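Local coordinates for LysR family transcriptional regulator (Vibrio vulnificus, PDB 5B7H), which probably regulates transcription as an OxyR-type LysR factor, its separate helix-turn-helix domain binding DNA and this regulatory domain probably sensing hydrogen peroxide, at residues Arg204-Thr207 / Phe208-Ala212; Gln36-Asn39 / Gln40-Gln44; Ile165-Met168 / Ala169-His172; Leu57-Ala60 / Leu61-Glu65; Phe117-Glu120 / Lys121-Leu125. The protein carries 1 engineered substitution. All blocks are in the same frame, centred on the assembly; numbering follows the deposited sequence.

Contact 1 (Arg204-Thr207 / Phe208-Ala212)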
loop_
_atom_site.group_PDB
_atom_site.type_symbol
_atom_site.label_atom_id
_atom_site.label_comp_id
_atom_site.label_asym_id
_atom_site.label_seq_id
_atom_site.Cartn_x
_atom_site.Cartn_y
_atom_site.Cartn_z
ATOM N N ARG A 204 9.908 -14.669 -24.273
ATOM C CA ARG A 204 10.745 -13.712 -23.559
ATOM C C ARG A 204 11.508 -14.338 -22.393
ATOM O O ARG A 204 11.915 -13.636 -21.478
ATOM C CB ARG A 204 9.912 -12.518 -23.129
ATOM C CG ARG A 204 9.067 -12.053 -24.308
ATOM C CD ARG A 204 8.517 -10.686 -24.066
ATOM N NE ARG A 204 9.586 -9.715 -23.876
ATOM C CZ ARG A 204 9.375 -8.434 -23.574
ATOM N NH1 ARG A 204 8.130 -7.990 -23.441
ATOM N NH2 ARG A 204 10.400 -7.600 -23.410
ATOM N N SER A 205 11.778 -15.641 -22.442
ATOM C CA SER A 205 12.373 -16.288 -21.279
ATOM C C SER A 205 13.807 -15.831 -21.039
ATOM O O SER A 205 14.255 -15.819 -19.889
ATOM C CB SER A 205 12.347 -17.800 -21.436
ATOM O OG SER A 205 12.971 -18.106 -22.657
ATOM N N LYS A 206 14.531 -15.431 -22.089
ATOM C CA LYS A 206 15.848 -14.832 -21.869
ATOM C C LYS A 206 15.741 -13.556 -21.032
ATOM O O LYS A 206 16.573 -13.316 -20.138
ATOM C CB LYS A 206 16.522 -14.585 -23.231
ATOM C CG LYS A 206 17.887 -13.937 -23.176
ATOM C CD LYS A 206 18.769 -14.358 -24.371
ATOM C CE LYS A 206 19.579 -13.161 -24.931
ATOM N NZ LYS A 206 20.275 -12.316 -23.902
ATOM N N THR A 207 14.741 -12.712 -21.329
ATOM C CA THR A 207 14.489 -11.527 -20.519
ATOM C C THR A 207 14.149 -11.912 -19.079
ATOM O O THR A 207 14.657 -11.306 -18.137
ATOM C CB THR A 207 13.328 -10.731 -21.132
ATOM O OG1 THR A 207 13.635 -10.472 -22.505
ATOM C CG2 THR A 207 13.114 -9.443 -20.425
ATOM N N PHE A 208 13.286 -12.922 -18.896
ATOM C CA PHE A 208 12.844 -13.275 -17.546
ATOM C C PHE A 208 13.991 -13.806 -16.717
ATOM O O PHE A 208 14.085 -13.480 -15.524
ATOM C CB PHE A 208 11.712 -14.296 -17.584
ATOM C CG PHE A 208 10.486 -13.827 -18.342
ATOM C CD1 PHE A 208 10.117 -12.471 -18.388
ATOM C CD2 PHE A 208 9.736 -14.749 -19.071
ATOM C CE1 PHE A 208 8.990 -12.083 -19.149
ATOM C CE2 PHE A 208 8.609 -14.367 -19.806
ATOM C CZ PHE A 208 8.243 -13.019 -19.847
ATOM N N ASN A 209 14.886 -14.583 -17.334
ATOM C CA ASN A 209 16.013 -15.110 -16.572
ATOM C C ASN A 209 16.990 -13.994 -16.195
ATOM O O ASN A 209 17.513 -13.995 -15.076
ATOM C CB ASN A 209 16.671 -16.278 -17.318
ATOM C CG ASN A 209 15.862 -17.592 -17.198
ATOM O OD1 ASN A 209 15.408 -17.979 -16.118
ATOM N ND2 ASN A 209 15.694 -18.275 -18.323
ATOM N N GLN A 210 17.227 -13.009 -17.079
ATOM C CA GLN A 210 18.057 -11.852 -16.673
ATOM C C GLN A 210 17.403 -11.060 -15.552
ATOM O O GLN A 210 18.079 -10.593 -14.632
ATOM C CB GLN A 210 18.320 -10.884 -17.827
ATOM C CG GLN A 210 19.259 -11.441 -18.896
ATOM C CD GLN A 210 19.345 -10.563 -20.123
ATOM O OE1 GLN A 210 18.586 -10.745 -21.091
ATOM N NE2 GLN A 210 20.269 -9.599 -20.100
ATOM N N LEU A 211 16.084 -10.869 -15.629
ATOM C CA LEU A 211 15.385 -10.184 -14.577
ATOM C C LEU A 211 15.500 -10.959 -13.274
ATOM O O LEU A 211 15.638 -10.356 -12.216
ATOM C CB LEU A 211 13.913 -10.033 -14.994
ATOM C CG LEU A 211 13.135 -9.097 -14.107
ATOM C CD1 LEU A 211 13.764 -7.702 -14.133
ATOM C CD2 LEU A 211 11.659 -9.063 -14.619
ATOM N N ALA A 212 15.387 -12.294 -13.328
ATOM C CA ALA A 212 15.479 -13.104 -12.118
ATOM C C ALA A 212 16.839 -12.913 -11.443
ATOM O O ALA A 212 16.897 -12.799 -10.207
ATOM C CB ALA A 212 15.278 -14.594 -12.474
#

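Contact 2 (Gln36-Asn39 / Gln40-Gln44)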
loop_
_atom_site.group_PDB
_atom_site.type_symbol
_atom_site.label_atom_id
_atom_site.label_comp_id
_atom_site.label_asym_id
_atom_site.label_seq_id
_atom_site.Cartn_x
_atom_site.Cartn_y
_atom_site.Cartn_z
ATOM N N GLN A 36 15.301 1.178 -9.495
ATOM C CA GLN A 36 16.582 1.870 -9.509
ATOM C C GLN A 36 17.680 1.040 -10.168
ATOM O O GLN A 36 18.550 1.588 -10.850
ATOM C CB GLN A 36 16.992 2.203 -8.097
ATOM C CG GLN A 36 16.058 3.194 -7.425
ATOM C CD GLN A 36 15.890 4.473 -8.248
ATOM O OE1 GLN A 36 16.856 5.184 -8.517
ATOM N NE2 GLN A 36 14.642 4.788 -8.625
ATOM N N GLU A 37 17.656 -0.281 -9.973
ATOM C CA GLU A 37 18.685 -1.108 -10.581
ATOM C C GLU A 37 18.523 -1.179 -12.099
ATOM O O GLU A 37 19.502 -1.037 -12.833
ATOM C CB GLU A 37 18.657 -2.500 -9.961
ATOM C CG GLU A 37 19.741 -3.420 -10.464
ATOM C CD GLU A 37 21.101 -3.176 -9.824
ATOM O OE1 GLU A 37 21.360 -2.069 -9.290
ATOM O OE2 GLU A 37 21.923 -4.115 -9.871
ATOM N N ILE A 38 17.297 -1.395 -12.592
ATOM C CA ILE A 38 17.127 -1.465 -14.046
ATOM C C ILE A 38 17.329 -0.119 -14.734
ATOM O O ILE A 38 17.808 -0.081 -15.894
ATOM C CB ILE A 38 15.826 -2.132 -14.475
ATOM C CG1 ILE A 38 14.644 -1.277 -14.100
ATOM C CG2 ILE A 38 15.729 -3.581 -13.911
ATOM C CD1 ILE A 38 13.395 -1.799 -14.856
ATOM N N ASN A 39 17.053 1.000 -14.041
ATOM C CA ASN A 39 17.284 2.302 -14.653
ATOM C C ASN A 39 18.731 2.426 -15.110
ATOM O O ASN A 39 19.017 3.003 -16.167
ATOM C CB ASN A 39 16.957 3.404 -13.653
ATOM C CG ASN A 39 15.474 3.748 -13.602
ATOM O OD1 ASN A 39 14.667 3.263 -14.388
ATOM N ND2 ASN A 39 15.131 4.609 -12.646
ATOM N N GLN A 40 19.657 1.896 -14.313
ATOM C CA GLN A 40 21.072 1.984 -14.632
ATOM C C GLN A 40 21.524 0.834 -15.523
ATOM O O GLN A 40 22.190 1.050 -16.552
ATOM C CB GLN A 40 21.845 1.971 -13.328
ATOM C CG GLN A 40 23.350 2.087 -13.622
ATOM C CD GLN A 40 24.170 2.079 -12.386
ATOM O OE1 GLN A 40 24.117 1.134 -11.602
ATOM N NE2 GLN A 40 24.960 3.127 -12.200
ATOM N N ARG A 41 21.138 -0.399 -15.178
ATOM C CA ARG A 41 21.705 -1.560 -15.843
ATOM C C ARG A 41 21.018 -1.876 -17.164
ATOM O O ARG A 41 21.666 -2.413 -18.086
ATOM C CB ARG A 41 21.667 -2.752 -14.891
ATOM C CG ARG A 41 22.598 -2.551 -13.697
ATOM C CD ARG A 41 22.521 -3.724 -12.721
ATOM N NE ARG A 41 22.617 -5.012 -13.404
ATOM C CZ ARG A 41 22.538 -6.190 -12.788
ATOM N NH1 ARG A 41 22.648 -7.320 -13.494
ATOM N NH2 ARG A 41 22.334 -6.234 -11.477
ATOM N N PHE A 42 19.732 -1.575 -17.284
ATOM C CA PHE A 42 18.955 -1.872 -18.483
ATOM C C PHE A 42 18.104 -0.653 -18.792
ATOM O O PHE A 42 16.878 -0.672 -18.655
ATOM C CB PHE A 42 18.089 -3.120 -18.280
ATOM C CG PHE A 42 18.881 -4.326 -17.867
ATOM C CD1 PHE A 42 19.743 -4.931 -18.767
ATOM C CD2 PHE A 42 18.798 -4.838 -16.589
ATOM C CE1 PHE A 42 20.507 -6.038 -18.396
ATOM C CE2 PHE A 42 19.553 -5.960 -16.213
ATOM C CZ PHE A 42 20.409 -6.549 -17.115
ATOM N N PRO A 43 18.728 0.427 -19.243
ATOM C CA PRO A 43 18.031 1.712 -19.301
ATOM C C PRO A 43 16.968 1.793 -20.373
ATOM O O PRO A 43 16.185 2.758 -20.347
ATOM C CB PRO A 43 19.168 2.717 -19.556
ATOM C CG PRO A 43 20.275 1.894 -20.123
ATOM C CD PRO A 43 20.160 0.524 -19.541
ATOM N N GLN A 44 16.918 0.840 -21.312
ATOM C CA GLN A 44 15.882 0.793 -22.341
ATOM C C GLN A 44 14.735 -0.142 -21.995
ATOM O O GLN A 44 13.879 -0.396 -22.849
ATOM C CB GLN A 44 16.455 0.422 -23.709
ATOM C CG GLN A 44 16.988 1.625 -24.466
ATOM C CD GLN A 44 18.263 2.093 -23.865
ATOM O OE1 GLN A 44 19.226 1.328 -23.788
ATOM N NE2 GLN A 44 18.287 3.340 -23.394
#

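Contact 3 (Ile165-Met168 / Ala169-His172)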
loop_
_atom_site.group_PDB
_atom_site.type_symbol
_atom_site.label_atom_id
_atom_site.label_comp_id
_atom_site.label_asym_id
_atom_site.label_seq_id
_atom_site.Cartn_x
_atom_site.Cartn_y
_atom_site.Cartn_z
ATOM N N ILE A 165 5.507 -9.855 9.936
ATOM C CA ILE A 165 5.890 -8.855 8.929
ATOM C C ILE A 165 7.078 -9.363 8.115
ATOM O O ILE A 165 8.045 -9.866 8.701
ATOM C CB ILE A 165 6.299 -7.519 9.594
ATOM C CG1 ILE A 165 5.117 -6.952 10.388
ATOM C CG2 ILE A 165 6.669 -6.489 8.534
ATOM C CD1 ILE A 165 3.872 -6.772 9.504
ATOM N N PRO A 166 7.087 -9.204 6.798
ATOM C CA PRO A 166 8.267 -9.600 6.030
ATOM C C PRO A 166 9.403 -8.594 6.185
ATOM O O PRO A 166 9.200 -7.376 6.307
ATOM C CB PRO A 166 7.738 -9.615 4.582
ATOM C CG PRO A 166 6.637 -8.610 4.557
ATOM C CD PRO A 166 6.011 -8.631 5.964
ATOM N N GLN A 167 10.611 -9.150 6.155
ATOM C CA GLN A 167 11.819 -8.367 6.314
ATOM C C GLN A 167 11.903 -7.253 5.303
ATOM O O GLN A 167 12.326 -6.140 5.649
ATOM C CB GLN A 167 13.060 -9.249 6.238
ATOM C CG GLN A 167 14.328 -8.471 6.662
ATOM C CD GLN A 167 14.288 -8.041 8.120
ATOM O OE1 GLN A 167 13.927 -8.839 8.992
ATOM N NE2 GLN A 167 14.679 -6.802 8.392
ATOM N N MET A 168 11.463 -7.499 4.050
ATOM C CA MET A 168 11.615 -6.412 3.089
ATOM C C MET A 168 10.798 -5.182 3.469
ATOM O O MET A 168 11.160 -4.055 3.107
ATOM C CB MET A 168 11.316 -6.873 1.658
ATOM C CG MET A 168 9.885 -7.368 1.478
ATOM S SD MET A 168 9.466 -7.670 -0.286
ATOM C CE MET A 168 10.573 -9.050 -0.651
ATOM N N ALA A 169 9.680 -5.369 4.175
ATOM C CA ALA A 169 8.915 -4.202 4.625
ATOM C C ALA A 169 9.678 -3.422 5.686
ATOM O O ALA A 169 9.687 -2.167 5.663
ATOM C CB ALA A 169 7.537 -4.648 5.132
ATOM N N ILE A 170 10.291 -4.141 6.634
ATOM C CA ILE A 170 11.098 -3.484 7.655
ATOM C C ILE A 170 12.240 -2.720 7.014
ATOM O O ILE A 170 12.518 -1.555 7.377
ATOM C CB ILE A 170 11.630 -4.526 8.649
ATOM C CG1 ILE A 170 10.455 -5.226 9.323
ATOM C CG2 ILE A 170 12.484 -3.828 9.677
ATOM C CD1 ILE A 170 10.912 -6.387 10.213
ATOM N N ASP A 171 12.907 -3.357 6.040
ATOM C CA ASP A 171 14.074 -2.722 5.411
ATOM C C ASP A 171 13.701 -1.476 4.609
ATOM O O ASP A 171 14.574 -0.628 4.370
ATOM C CB ASP A 171 14.721 -3.733 4.481
ATOM C CG ASP A 171 15.407 -4.876 5.244
ATOM O OD1 ASP A 171 15.798 -5.886 4.603
ATOM O OD2 ASP A 171 15.570 -4.795 6.486
ATOM N N HIS A 172 12.427 -1.317 4.270
ATOM C CA HIS A 172 11.879 -0.192 3.519
ATOM C C HIS A 172 11.123 0.799 4.383
ATOM O O HIS A 172 10.390 1.659 3.860
ATOM C CB HIS A 172 11.050 -0.720 2.344
ATOM C CG HIS A 172 11.896 -1.042 1.155
ATOM N ND1 HIS A 172 12.247 -0.088 0.219
ATOM C CD2 HIS A 172 12.518 -2.190 0.782
ATOM C CE1 HIS A 172 13.053 -0.637 -0.678
ATOM N NE2 HIS A 172 13.222 -1.910 -0.371
#

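Contact 4 (Leu57-Ala60 / Leu61-Glu65)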
loop_
_atom_site.group_PDB
_atom_site.type_symbol
_atom_site.label_atom_id
_atom_site.label_comp_id
_atom_site.label_asym_id
_atom_site.label_seq_id
_atom_site.Cartn_x
_atom_site.Cartn_y
_atom_site.Cartn_z
ATOM N N LEU A 57 -3.550 -11.998 -10.302
ATOM C CA LEU A 57 -2.358 -11.884 -11.140
ATOM C C LEU A 57 -2.192 -13.117 -12.010
ATOM O O LEU A 57 -1.789 -13.002 -13.177
ATOM C CB LEU A 57 -1.102 -11.711 -10.281
ATOM C CG LEU A 57 -0.975 -10.377 -9.525
ATOM C CD1 LEU A 57 0.261 -10.413 -8.614
ATOM C CD2 LEU A 57 -0.901 -9.233 -10.541
ATOM N N LEU A 58 -2.452 -14.297 -11.445
ATOM C CA LEU A 58 -2.316 -15.523 -12.243
ATOM C C LEU A 58 -3.309 -15.535 -13.420
ATOM O O LEU A 58 -2.967 -15.960 -14.539
ATOM C CB LEU A 58 -2.468 -16.765 -11.333
ATOM C CG LEU A 58 -1.179 -17.032 -10.511
ATOM C CD1 LEU A 58 -1.543 -18.005 -9.374
ATOM C CD2 LEU A 58 -0.046 -17.591 -11.406
ATOM N N THR A 59 -4.551 -15.088 -13.195
ATOM C CA THR A 59 -5.501 -15.003 -14.308
ATOM C C THR A 59 -4.998 -14.046 -15.391
ATOM O O THR A 59 -5.004 -14.382 -16.586
ATOM C CB THR A 59 -6.818 -14.515 -13.746
ATOM O OG1 THR A 59 -7.267 -15.452 -12.744
ATOM C CG2 THR A 59 -7.857 -14.360 -14.866
ATOM N N ALA A 60 -4.477 -12.879 -14.980
ATOM C CA ALA A 60 -3.953 -11.949 -15.967
ATOM C C ALA A 60 -2.758 -12.534 -16.710
ATOM O O ALA A 60 -2.637 -12.361 -17.937
ATOM C CB ALA A 60 -3.525 -10.667 -15.249
ATOM N N LEU A 61 -1.897 -13.291 -16.001
ATOM C CA LEU A 61 -0.777 -13.919 -16.669
ATOM C C LEU A 61 -1.251 -14.963 -17.674
ATOM O O LEU A 61 -0.744 -15.004 -18.805
ATOM C CB LEU A 61 0.124 -14.580 -15.615
ATOM C CG LEU A 61 1.384 -15.259 -16.183
ATOM C CD1 LEU A 61 2.360 -14.260 -16.856
ATOM C CD2 LEU A 61 2.048 -16.150 -15.088
ATOM N N ARG A 62 -2.194 -15.827 -17.266
ATOM C CA ARG A 62 -2.732 -16.840 -18.178
ATOM C C ARG A 62 -3.275 -16.176 -19.423
ATOM O O ARG A 62 -3.048 -16.653 -20.559
ATOM C CB ARG A 62 -3.878 -17.554 -17.465
ATOM C CG ARG A 62 -3.382 -18.655 -16.542
ATOM C CD ARG A 62 -4.485 -19.668 -16.137
ATOM N NE ARG A 62 -5.720 -19.083 -15.623
ATOM C CZ ARG A 62 -5.920 -18.666 -14.364
ATOM N NH1 ARG A 62 -4.970 -18.773 -13.432
ATOM N NH2 ARG A 62 -7.095 -18.153 -14.034
ATOM N N HIS A 63 -3.986 -15.061 -19.223
ATOM C CA HIS A 63 -4.687 -14.371 -20.309
ATOM C C HIS A 63 -3.757 -13.481 -21.137
ATOM O O HIS A 63 -4.222 -12.766 -22.026
ATOM C CB HIS A 63 -5.816 -13.538 -19.710
ATOM C CG HIS A 63 -6.978 -14.361 -19.212
ATOM N ND1 HIS A 63 -8.180 -13.799 -18.853
ATOM C CD2 HIS A 63 -7.128 -15.694 -19.030
ATOM C CE1 HIS A 63 -9.027 -14.746 -18.486
ATOM N NE2 HIS A 63 -8.417 -15.909 -18.592
ATOM N N GLY A 64 -2.456 -13.466 -20.842
ATOM C CA GLY A 64 -1.519 -12.709 -21.635
ATOM C C GLY A 64 -1.621 -11.219 -21.439
ATOM O O GLY A 64 -1.073 -10.455 -22.242
ATOM N N GLU A 65 -2.244 -10.781 -20.336
ATOM C CA GLU A 65 -2.337 -9.372 -19.977
ATOM C C GLU A 65 -1.143 -8.898 -19.159
ATOM O O GLU A 65 -0.982 -7.680 -18.979
ATOM C CB GLU A 65 -3.606 -9.134 -19.172
ATOM C CG GLU A 65 -4.807 -9.361 -20.078
ATOM C CD GLU A 65 -6.130 -9.518 -19.361
ATOM O OE1 GLU A 65 -6.144 -9.606 -18.102
ATOM O OE2 GLU A 65 -7.159 -9.550 -20.092
#

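Contact 5 (Phe117-Glu120 / Lys121-Leu125). Engineered in segment 121-125: S124 (natural residue Cys). With SO4 (sulfate ion), chain C.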
loop_
_atom_site.group_PDB
_atom_site.type_symbol
_atom_site.label_atom_id
_atom_site.label_comp_id
_atom_site.label_asym_id
_atom_site.label_seq_id
_atom_site.Cartn_x
_atom_site.Cartn_y
_atom_site.Cartn_z
ATOM N N PHE A 117 -3.071 -10.656 14.896
ATOM C CA PHE A 117 -3.876 -10.126 13.798
ATOM C C PHE A 117 -3.253 -10.578 12.478
ATOM O O PHE A 117 -2.020 -10.649 12.351
ATOM C CB PHE A 117 -3.919 -8.579 13.852
ATOM C CG PHE A 117 -4.823 -8.041 14.925
ATOM C CD1 PHE A 117 -6.112 -7.588 14.577
ATOM C CD2 PHE A 117 -4.451 -8.077 16.289
ATOM C CE1 PHE A 117 -6.981 -7.061 15.567
ATOM C CE2 PHE A 117 -5.304 -7.571 17.291
ATOM C CZ PHE A 117 -6.576 -7.076 16.925
ATOM N N LEU A 118 -4.106 -10.958 11.528
ATOM C CA LEU A 118 -3.643 -11.459 10.230
ATOM C C LEU A 118 -4.462 -10.832 9.117
ATOM O O LEU A 118 -5.624 -10.471 9.319
ATOM C CB LEU A 118 -3.860 -12.973 10.084
ATOM C CG LEU A 118 -3.065 -13.765 11.136
ATOM C CD1 LEU A 118 -3.523 -15.223 11.145
ATOM C CD2 LEU A 118 -1.547 -13.678 10.902
ATOM N N LEU A 119 -3.837 -10.702 7.938
ATOM C CA LEU A 119 -4.602 -10.349 6.752
ATOM C C LEU A 119 -5.621 -11.438 6.406
ATOM O O LEU A 119 -5.437 -12.637 6.699
ATOM C CB LEU A 119 -3.681 -10.187 5.536
ATOM C CG LEU A 119 -2.675 -9.051 5.676
ATOM C CD1 LEU A 119 -1.593 -9.171 4.591
ATOM C CD2 LEU A 119 -3.363 -7.636 5.564
ATOM N N GLU A 120 -6.706 -11.016 5.750
ATOM C CA GLU A 120 -7.667 -11.948 5.156
ATOM C C GLU A 120 -6.964 -12.884 4.123
ATOM O O GLU A 120 -5.906 -12.565 3.596
ATOM C CB GLU A 120 -8.708 -11.158 4.370
ATOM C CG GLU A 120 -9.571 -10.213 5.151
ATOM C CD GLU A 120 -10.634 -9.543 4.249
ATOM O OE1 GLU A 120 -10.419 -9.532 3.002
ATOM O OE2 GLU A 120 -11.668 -9.039 4.784
ATOM N N LYS A 121 -7.687 -13.943 3.670
ATOM C CA LYS A 121 -7.118 -15.096 2.927
ATOM C C LYS A 121 -6.718 -14.802 1.478
ATOM O O LYS A 121 -5.810 -15.459 0.949
ATOM C CB LYS A 121 -8.100 -16.276 2.962
ATOM C CG LYS A 121 -8.523 -16.733 4.376
ATOM C CD LYS A 121 -7.447 -16.424 5.457
ATOM C CE LYS A 121 -7.780 -17.117 6.804
ATOM N NZ LYS A 121 -6.682 -17.166 7.855
ATOM N N GLU A 122 -7.289 -13.785 0.835
ATOM C CA GLU A 122 -6.788 -13.422 -0.500
ATOM C C GLU A 122 -5.296 -13.072 -0.480
ATOM O O GLU A 122 -4.647 -13.112 -1.542
ATOM C CB GLU A 122 -7.608 -12.282 -1.130
ATOM C CG GLU A 122 -8.956 -12.763 -1.706
ATOM C CD GLU A 122 -8.774 -13.672 -2.922
ATOM O OE1 GLU A 122 -7.950 -13.321 -3.799
ATOM O OE2 GLU A 122 -9.431 -14.741 -2.994
ATOM N N HIS A 123 -4.746 -12.821 0.718
ATOM C CA HIS A 123 -3.357 -12.449 0.929
ATOM C C HIS A 123 -2.493 -13.676 1.236
ATOM O O HIS A 123 -2.707 -14.437 2.206
ATOM C CB HIS A 123 -3.259 -11.412 2.039
ATOM C CG HIS A 123 -4.091 -10.192 1.762
ATOM N ND1 HIS A 123 -3.644 -9.135 1.007
ATOM C CD2 HIS A 123 -5.374 -9.912 2.097
ATOM C CE1 HIS A 123 -4.621 -8.243 0.899
ATOM N NE2 HIS A 123 -5.670 -8.691 1.562
ATOM N N SER A 124 -1.503 -13.867 0.396
ATOM C CA SER A 124 -0.571 -14.965 0.618
ATOM C C SER A 124 0.254 -14.808 1.898
ATOM O O SER A 124 0.735 -15.835 2.428
ATOM C CB SER A 124 0.344 -15.140 -0.615
ATOM O OG SER A 124 1.170 -13.985 -0.720
ATOM N N LEU A 125 0.432 -13.580 2.407
ATOM C CA LEU A 125 1.224 -13.372 3.615
ATOM C C LEU A 125 0.713 -14.221 4.764
ATOM O O LEU A 125 1.514 -14.816 5.516
ATOM C CB LEU A 125 1.259 -11.887 3.992
ATOM C CG LEU A 125 2.224 -11.596 5.158
ATOM C CD1 LEU A 125 3.677 -11.702 4.623
ATOM C CD2 LEU A 125 1.986 -10.202 5.676
HETATM S S SO4 C . -0.434 -10.507 -0.237
HETATM O O1 SO4 C . -0.680 -11.726 -1.121
HETATM O O2 SO4 C . -0.314 -11.026 1.149
HETATM O O3 SO4 C . 0.757 -9.845 -0.735
HETATM O O4 SO4 C . -1.571 -9.620 -0.356
HETATM O O HOH W 1 -6.965 -14.252 8.446
HETATM O O HOH W 2 -8.086 -7.672 1.847
HETATM O O HOH W 3 -9.405 -11.584 1.346
#

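Contact 1 (Arg204-Thr207 / Phe208-Ala212)
With CG set opposite its own carbonyl carbon (chi1 -59°), F208 swings its ring back along the helix to R204, four residues earlier. CB of R204 lies over a face of the ring, 4.2 Å from its centroid, in a CH-pi contact. The carbonyl of R204 also faces the ring, O standing 3.4 Å above its plane toward the rim, and accepts the backbone N-H of F208 at 3.0 Å (F208 N to R204 O). Beyond CB the R204 chain bends at chi3 (60°) and leads away from the helix, and NH1 bonds to Q17 O.

On another side of the turn the K206 and Q210 side chains cross at a slant, NZ of K206 lying 3.6 Å from OE1 of Q210. Both atoms are hydrogen-bonded to S13 OG, which links them indirectly. OG1 of T207 bonds to S13 O, and N209 OD1 to R83 NH1. Underneath, the main chain is regular, with T207 O accepting L211 N at 2.9 Å, while L211 packs on L18 and L20 of strand 16-22. R204 occupies the N-cap position, and the rest makes the first two turns of helix 205-217, laid against the sheet of a LysR substrate-binding domain.

Contact 2 (Gln36-Asn39 / Gln40-Gln44)
E37 and R41 meet one helical turn apart with their flat ends nearly perpendicular: the carboxylate and guanidinium planes are 78° apart. OE2 of E37, in the conformer described (a second is modelled), lies at the edge of the guanidinium and almost exactly in its plane, where it accepts NH2 of R41 at 2.7 Å in a nearly straight salt bridge (170°). OE2 of E37 is met on its anti side, somewhat out of the carboxylate plane. E37 reaches this position by holding CG anti to its backbone N and then folding at chi2 (79°), which carries the acid toward R41. NH2 of R41 has a second acidic partner, E217, so the arginine ties this helix end to helix 205-217.

The segment closes helix 27-41, the connecting helix of a beta-alpha-beta unit between the parallel strands 16-22 and 45-51. At this end F42 is the first residue to leave helical geometry, although its N still bonds to I38 O at 2.8 Å. The ring of F42 turns an edge toward I38, CG2 of I38 lying 4.3 Å from CD2 of F42, and CB of R41 stands over one face; V214 and Q210 of helix 205-217 also touch the phenyl group. The amide of N39 points into the dimer interface, where ND2 bonds to A157 O of the second subunit.

Contact 3 (Ile165-Met168 / Ala169-His172)
I165, A169 and I170 form the close-packed side of this turn. CG2 of I165, in the conformer described, touches CB of A169 at 4.0 Å and CG1 of I170 at 4.1 Å, and the ring of P166 adds its CG to the same methyl of A169. F29 of helix 27-41 packs on A169 and M168, and I170 reaches V182 of strand 180-198, so apolar groups are drawn in from several elements. P166 is the N-cap residue: its carbonyl takes A169 N at 3.0 Å, met from above the carbonyl plane, and I170 N only weakly.

The outward side is polar and more open. Q167 keeps CG anti to its backbone N (chi1 -170°) and bends at chi2, bringing the amide alongside D171, an exposed residue. NE2 donates to OD2 of D171 at 2.9 Å along a nearly straight line (169°). The aspartate oxygen lies in the amide plane, yet the donor comes in from above the carboxylate plane, the two groups being turned 47° apart. OE1 of Q167 is held by K91 NZ, which fixes the amide's orientation. At the far end CD2 of H172 approaches M168 O at 3.3 Å with the ring edge toward it, and NE2 bonds to D33. The arrangement is that of a short, amphipathic helix, 167-171, springing directly from strand 163-166, an outermost strand of the domain's mixed sheet.

Contact 4 (Leu57-Ala60 / Leu61-Glu65)
H63 lies beside T59 in a CH-pi contact, CG2 of T59 standing over one face of the imidazole, 4.0 Å from its centroid. Both side chains point the same way from the helix, and OG1 of T59 is turned to T55 O, which puts the methyl toward the ring.

Apolar packing occupies another side of the turn. CD2 of L58 and CD2 of L61 approach to 4.5 Å, and both leucines, with L57, rest on L69 of strand 68-73.

Main-chain hydrogen bonds run through the turn. R62 N bonds to L58 O at 2.8 Å and H63 N to T59 O at 2.9 Å. At the end, E65 N bonds to A60 O at 2.9 Å and G64 N to L61 O at 3.1 Å, the paired bonds of a Schellman motif around the positive phi (73°) of G64. The carbonyls of A60 and L61, near the end of helix 54-62, therefore find donors in the reversing chain, and that of L61 in R199 NH1 as well.

Contact 5 (Phe117-Glu120 / Lys121-Leu125)
Edge-on between E120 and a sulfate ion, the imidazole of H123 is gripped in its own plane: CD2 lies 3.1 Å from E120 O, while ND1 donates to sulfate O4 at 2.5 Å. A water 2.6 Å from NE2 of H123 also donates to OE1 of E120, helping fix the ring's rotation. CB of L119 lies oblique to the ring, 3.8 Å from CG of H123, and CD1 of L119 packs on CD2 of L125.

The chain makes a type I turn from E120 to H123 before entering helix 124-132. There S124 N bonds to sulfate O1 at 2.7 Å and L125 N to O2 at 2.9 Å. S124 is an engineered serine in place of the natural cysteine; its OG also bonds to O1, and T25 OG1 bonds to the sulfate as well. Although the sulfate probably came from the crystallisation liquor, backbone N-H groups at a helix start, hydroxyls and an imidazole make an oxyanion pocket at what is probably the peroxide-sensing cysteine, as in OxyR relatives.

Along the chain the order is contact 2, contact 4, contact 5, contact 3, contact 1, all within the LysR substrate-binding domain. Contacts 1 and 2 lie at ends of helices 205-217 and 27-41, their centres 14 Å apart, and touch where NE2 of Q210 meets CE1 of F42. Contact 4, on helix 54-62, stands about 18 Å from contact 1, centre to centre. Contacts 3 and 5 form a second group, 16 Å apart between centres and joined by P166 packing on L125. This grouping is consistent with the family's two-lobed, periplasmic-binding-protein-like fold, the engineered cysteine position falling in the second group. Residues of contact 2 and F117 of contact 5 both reach the second subunit.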